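PDB 4WZZ: putative sugar ABC transporter, substrate-binding protein from Clostridium phytofermentans, which binds L-rhamnose and probably serves as the solute-binding component of a sugar ABC transporter. Local coordinates for residues A148-Q162 with A344-P356. Numbering follows the deposited sequence.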
loop_
_atom_site.group_PDB
_atom_site.type_symbol
_atom_site.label_atom_id
_atom_site.label_comp_id
_atom_site.label_asym_id
_atom_site.label_seq_id
_atom_site.Cartn_x
_atom_site.Cartn_y
_atom_site.Cartn_z
ATOM N N ALA A 148 -8.206 9.986 -11.227
ATOM C CA ALA A 148 -7.329 10.575 -12.248
ATOM C C ALA A 148 -7.464 12.094 -12.355
ATOM O O ALA A 148 -6.526 12.776 -12.776
ATOM C CB ALA A 148 -7.606 9.956 -13.598
ATOM N N ASN A 149 -8.631 12.602 -11.984
ATOM C CA ASN A 149 -8.917 14.037 -12.032
ATOM C C ASN A 149 -8.364 14.795 -10.836
ATOM O O ASN A 149 -8.411 16.031 -10.802
ATOM C CB ASN A 149 -10.422 14.270 -12.079
ATOM C CG ASN A 149 -11.015 13.953 -13.433
ATOM O OD1 ASN A 149 -10.301 13.903 -14.437
ATOM N ND2 ASN A 149 -12.325 13.733 -13.470
ATOM N N SER A 150 -7.858 14.057 -9.855
ATOM C CA SER A 150 -7.425 14.630 -8.590
ATOM C C SER A 150 -5.906 14.647 -8.434
ATOM O O SER A 150 -5.406 14.926 -7.345
ATOM C CB SER A 150 -8.047 13.824 -7.436
ATOM O OG SER A 150 -9.464 13.943 -7.434
ATOM N N ARG A 151 -5.174 14.325 -9.496
ATOM C CA ARG A 151 -3.722 14.166 -9.399
ATOM C C ARG A 151 -3.035 14.396 -10.738
ATOM O O ARG A 151 -3.678 14.358 -11.786
ATOM C CB ARG A 151 -3.388 12.738 -8.937
ATOM C CG ARG A 151 -3.569 11.713 -10.048
ATOM C CD ARG A 151 -3.306 10.309 -9.586
ATOM N NE ARG A 151 -3.124 9.380 -10.712
ATOM C CZ ARG A 151 -3.935 8.364 -11.010
ATOM N NH1 ARG A 151 -5.046 8.126 -10.321
ATOM N NH2 ARG A 151 -3.634 7.569 -12.026
ATOM N N LYS A 152 -1.728 14.626 -10.709
ATOM C CA LYS A 152 -0.959 14.689 -11.944
ATOM C C LYS A 152 -0.356 13.317 -12.255
ATOM O O LYS A 152 -0.120 12.997 -13.422
ATOM C CB LYS A 152 0.110 15.784 -11.866
ATOM C CG LYS A 152 -0.486 17.168 -11.955
ATOM C CD LYS A 152 0.595 18.221 -11.963
ATOM C CE LYS A 152 0.097 19.533 -12.513
ATOM N NZ LYS A 152 1.038 20.634 -12.158
ATOM N N VAL A 153 -0.143 12.498 -11.224
ATOM C CA VAL A 153 0.422 11.168 -11.411
ATOM C C VAL A 153 0.263 10.354 -10.127
ATOM O O VAL A 153 0.154 10.931 -9.054
ATOM C CB VAL A 153 1.911 11.233 -11.799
ATOM C CG1 VAL A 153 2.771 11.775 -10.640
ATOM C CG2 VAL A 153 2.401 9.871 -12.309
ATOM N N PHE A 154 0.233 9.030 -10.267
ATOM C CA PHE A 154 0.184 8.105 -9.120
ATOM C C PHE A 154 1.479 7.325 -9.044
ATOM O O PHE A 154 1.991 6.840 -10.059
ATOM C CB PHE A 154 -0.987 7.130 -9.266
ATOM C CG PHE A 154 -1.091 6.125 -8.141
ATOM C CD1 PHE A 154 -1.202 6.558 -6.839
ATOM C CD2 PHE A 154 -1.102 4.753 -8.395
ATOM C CE1 PHE A 154 -1.300 5.675 -5.794
ATOM C CE2 PHE A 154 -1.196 3.865 -7.342
ATOM C CZ PHE A 154 -1.296 4.335 -6.038
ATOM N N VAL A 155 2.031 7.218 -7.845
ATOM C CA VAL A 155 3.244 6.441 -7.639
ATOM C C VAL A 155 2.815 5.158 -6.972
ATOM O O VAL A 155 2.400 5.158 -5.810
ATOM C CB VAL A 155 4.298 7.177 -6.802
ATOM C CG1 VAL A 155 5.549 6.325 -6.671
ATOM C CG2 VAL A 155 4.640 8.500 -7.452
ATOM N N ASN A 156 2.908 4.067 -7.734
ATOM C CA ASN A 156 2.384 2.747 -7.327
ATOM C C ASN A 156 3.539 1.844 -6.909
ATOM O O ASN A 156 4.557 1.748 -7.617
ATOM C CB ASN A 156 1.641 2.113 -8.521
ATOM C CG ASN A 156 0.609 1.083 -8.109
ATOM O OD1 ASN A 156 0.593 0.611 -6.973
ATOM N ND2 ASN A 156 -0.264 0.706 -9.057
ATOM N N GLN A 157 3.400 1.210 -5.736
ATOM C CA GLN A 157 4.422 0.328 -5.173
ATOM C C GLN A 157 4.747 -0.860 -6.062
ATOM O O GLN A 157 5.869 -1.345 -6.087
ATOM C CB GLN A 157 3.961 -0.181 -3.804
ATOM C CG GLN A 157 2.485 -0.594 -3.738
ATOM C CD GLN A 157 1.601 0.491 -3.202
ATOM O OE1 GLN A 157 1.474 1.549 -3.815
ATOM N NE2 GLN A 157 1.000 0.260 -2.048
ATOM N N ALA A 158 3.753 -1.347 -6.787
ATOM C CA ALA A 158 3.943 -2.498 -7.670
ATOM C C ALA A 158 2.777 -2.522 -8.622
ATOM O O ALA A 158 1.781 -1.849 -8.394
ATOM C CB ALA A 158 4.024 -3.795 -6.868
ATOM N N GLY A 159 2.879 -3.271 -9.719
ATOM C CA GLY A 159 1.725 -3.424 -10.575
ATOM C C GLY A 159 0.552 -4.017 -9.790
ATOM O O GLY A 159 0.692 -5.003 -9.065
ATOM N N THR A 160 -0.624 -3.427 -9.947
ATOM C CA THR A 160 -1.815 -3.926 -9.258
ATOM C C THR A 160 -2.020 -5.414 -9.539
ATOM O O THR A 160 -2.257 -6.231 -8.646
ATOM C CB THR A 160 -3.038 -3.129 -9.679
ATOM O OG1 THR A 160 -2.821 -1.741 -9.380
ATOM C CG2 THR A 160 -4.255 -3.614 -8.946
ATOM N N THR A 161 -1.890 -5.782 -10.815
ATOM C CA THR A 161 -2.011 -7.179 -11.198
ATOM C C THR A 161 -0.951 -8.073 -10.575
ATOM O O THR A 161 -1.219 -9.226 -10.236
ATOM C CB THR A 161 -1.920 -7.288 -12.715
ATOM O OG1 THR A 161 -2.986 -6.528 -13.294
ATOM C CG2 THR A 161 -2.027 -8.731 -13.183
ATOM N N GLN A 162 0.270 -7.556 -10.477
ATOM C CA GLN A 162 1.342 -8.352 -9.906
ATOM C C GLN A 162 1.037 -8.740 -8.456
ATOM O O GLN A 162 1.304 -9.853 -8.028
ATOM C CB GLN A 162 2.644 -7.560 -9.978
ATOM C CG GLN A 162 3.100 -7.271 -11.391
ATOM C CD GLN A 162 4.401 -6.500 -11.387
ATOM O OE1 GLN A 162 4.520 -5.448 -10.749
ATOM N NE2 GLN A 162 5.394 -7.036 -12.068
ATOM N N ALA A 344 -2.485 4.442 -16.731
ATOM C CA ALA A 344 -2.988 3.618 -15.638
ATOM C C ALA A 344 -4.405 3.179 -15.930
ATOM O O ALA A 344 -5.129 3.871 -16.663
ATOM C CB ALA A 344 -2.942 4.413 -14.321
ATOM N N ALA A 345 -4.798 2.043 -15.347
ATOM C CA ALA A 345 -6.118 1.454 -15.593
ATOM C C ALA A 345 -7.245 2.389 -15.171
ATOM O O ALA A 345 -8.312 2.372 -15.783
ATOM C CB ALA A 345 -6.257 0.069 -14.911
ATOM N N ASP A 346 -7.016 3.217 -14.148
ATOM C CA ASP A 346 -8.054 4.156 -13.725
ATOM C C ASP A 346 -8.182 5.379 -14.637
ATOM O O ASP A 346 -8.934 6.297 -14.317
ATOM C CB ASP A 346 -7.873 4.622 -12.267
ATOM C CG ASP A 346 -6.595 5.410 -12.037
ATOM O OD1 ASP A 346 -5.942 5.835 -13.013
ATOM O OD2 ASP A 346 -6.263 5.616 -10.835
ATOM N N GLY A 347 -7.452 5.407 -15.748
ATOM C CA GLY A 347 -7.571 6.496 -16.707
ATOM C C GLY A 347 -6.566 7.607 -16.488
ATOM O O GLY A 347 -6.440 8.529 -17.299
ATOM N N GLY A 348 -5.848 7.528 -15.374
ATOM C CA GLY A 348 -4.790 8.464 -15.104
ATOM C C GLY A 348 -3.466 7.925 -15.598
ATOM O O GLY A 348 -3.395 7.160 -16.571
ATOM N N THR A 349 -2.403 8.359 -14.934
ATOM C CA THR A 349 -1.073 7.895 -15.239
ATOM C C THR A 349 -0.459 7.432 -13.935
ATOM O O THR A 349 -0.919 7.810 -12.859
ATOM C CB THR A 349 -0.190 8.993 -15.829
ATOM O OG1 THR A 349 -0.057 10.073 -14.896
ATOM C CG2 THR A 349 -0.784 9.526 -17.138
ATOM N N GLU A 350 0.595 6.638 -14.052
ATOM C CA GLU A 350 1.268 6.122 -12.886
ATOM C C GLU A 350 2.735 5.819 -13.192
ATOM O O GLU A 350 3.160 5.699 -14.350
ATOM C CB GLU A 350 0.533 4.885 -12.361
ATOM C CG GLU A 350 0.760 3.637 -13.181
ATOM C CD GLU A 350 -0.024 2.429 -12.677
ATOM O OE1 GLU A 350 -0.402 2.368 -11.477
ATOM O OE2 GLU A 350 -0.272 1.537 -13.510
ATOM N N ILE A 351 3.505 5.778 -12.118
ATOM C CA ILE A 351 4.887 5.343 -12.109
ATOM C C ILE A 351 4.908 4.128 -11.193
ATOM O O ILE A 351 4.429 4.216 -10.068
ATOM C CB ILE A 351 5.777 6.448 -11.507
ATOM C CG1 ILE A 351 5.750 7.694 -12.407
ATOM C CG2 ILE A 351 7.206 5.971 -11.318
ATOM C CD1 ILE A 351 6.128 8.957 -11.674
ATOM N N ILE A 352 5.481 3.021 -11.651
ATOM C CA ILE A 352 5.490 1.796 -10.874
ATOM C C ILE A 352 6.875 1.592 -10.273
ATOM O O ILE A 352 7.858 1.460 -11.003
ATOM C CB ILE A 352 5.092 0.575 -11.721
ATOM C CG1 ILE A 352 3.656 0.735 -12.242
ATOM C CG2 ILE A 352 5.222 -0.693 -10.881
ATOM C CD1 ILE A 352 3.188 -0.379 -13.163
ATOM N N LEU A 353 6.942 1.561 -8.941
ATOM C CA LEU A 353 8.189 1.469 -8.199
ATOM C C LEU A 353 9.020 0.264 -8.571
ATOM O O LEU A 353 10.211 0.380 -8.815
ATOM C CB LEU A 353 7.905 1.426 -6.684
ATOM C CG LEU A 353 9.061 1.138 -5.723
ATOM C CD1 LEU A 353 10.062 2.299 -5.669
ATOM C CD2 LEU A 353 8.510 0.898 -4.325
ATOM N N GLY A 354 8.384 -0.905 -8.596
ATOM C CA GLY A 354 9.086 -2.163 -8.762
ATOM C C GLY A 354 8.106 -3.319 -8.727
ATOM O O GLY A 354 6.907 -3.101 -8.783
ATOM N N ALA A 355 8.625 -4.535 -8.705
ATOM C CA ALA A 355 7.787 -5.728 -8.568
ATOM C C ALA A 355 7.512 -5.971 -7.101
ATOM O O ALA A 355 8.243 -5.483 -6.227
ATOM C CB ALA A 355 8.471 -6.947 -9.176
ATOM N N PRO A 356 6.471 -6.746 -6.802
ATOM C CA PRO A 356 6.349 -7.209 -5.416
ATOM C C PRO A 356 7.536 -8.086 -5.044
ATOM O O PRO A 356 8.166 -8.712 -5.933
ATOM C CB PRO A 356 5.072 -8.065 -5.424
ATOM C CG PRO A 356 4.407 -7.806 -6.722
ATOM C CD PRO A 356 5.483 -7.381 -7.688
HETATM O O HOH W 1 -9.797 7.773 -12.046
HETATM O O HOH W 2 -2.228 10.635 -13.227
HETATM O O HOH W 3 8.380 -2.671 -5.685
#
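Arg-151 meets Asp-346 end-on, NH1 bonding OD2 at 2.8 Å and NH2 bonding OD1 at 3.1 Å, with guanidinium and carboxylate planes 40° apart. The arginine chain, extended from CG to NE, is long enough for NH2 also to reach Thr-349 O, at 2.9 Å. That carbonyl accepts a second hydrogen bond, from Phe-154 N, the two donors lying on opposite faces of its plane. Behind the salt bridge, Phe-154 CB rests on one guanidinium face, Thr-146 O takes a further bond from NH1, and Asp-346 OD1, in an Asx turn, accepts a hydrogen bond from Gly-348 N. Gly-348, with no side chain, brings its CA to 3.4 Å from Arg-151 NH2 and lets Ala-148 CB pack against its backbone.

From Thr-349 O onward the strands pair in parallel: Ile-351 N to Phe-154 O, Asn-156 N to Ile-351 O, and Leu-353 N to Asn-156 O at 2.7 Å. On the face carrying Phe-154, Asn-156 holds CG anti to its backbone N (chi1 -156°), which helps carry ND2 to Glu-350 OE1 at 2.9 Å, on the syn side but 30° out of the carboxylate plane; the same oxygen lies at the Phe-154 ring edge. On the Val-155 and Ile-351 face, Val-153 CG2 touches Ile-351 CD1 at 3.9 Å. Back on the Phe-154 side, Ile-352 CG2 packs on the backbone at Gly-159, just before helix 160-174, whose Gln-162 lays CB against the Pro-356 ring at 3.7 Å.

Gln-157, next along from Asn-156, touches the bound rhamnose, its NE2 held by Asp-143. Leu-305 of helix 299-315 covers Val-155 and Ile-351, while strands 138-142 (parallel) and 338-343 (antiparallel) flank the pair in the mixed sheet of one lobe of a type I periplasmic binding protein, whose two lobes enclose the sugar.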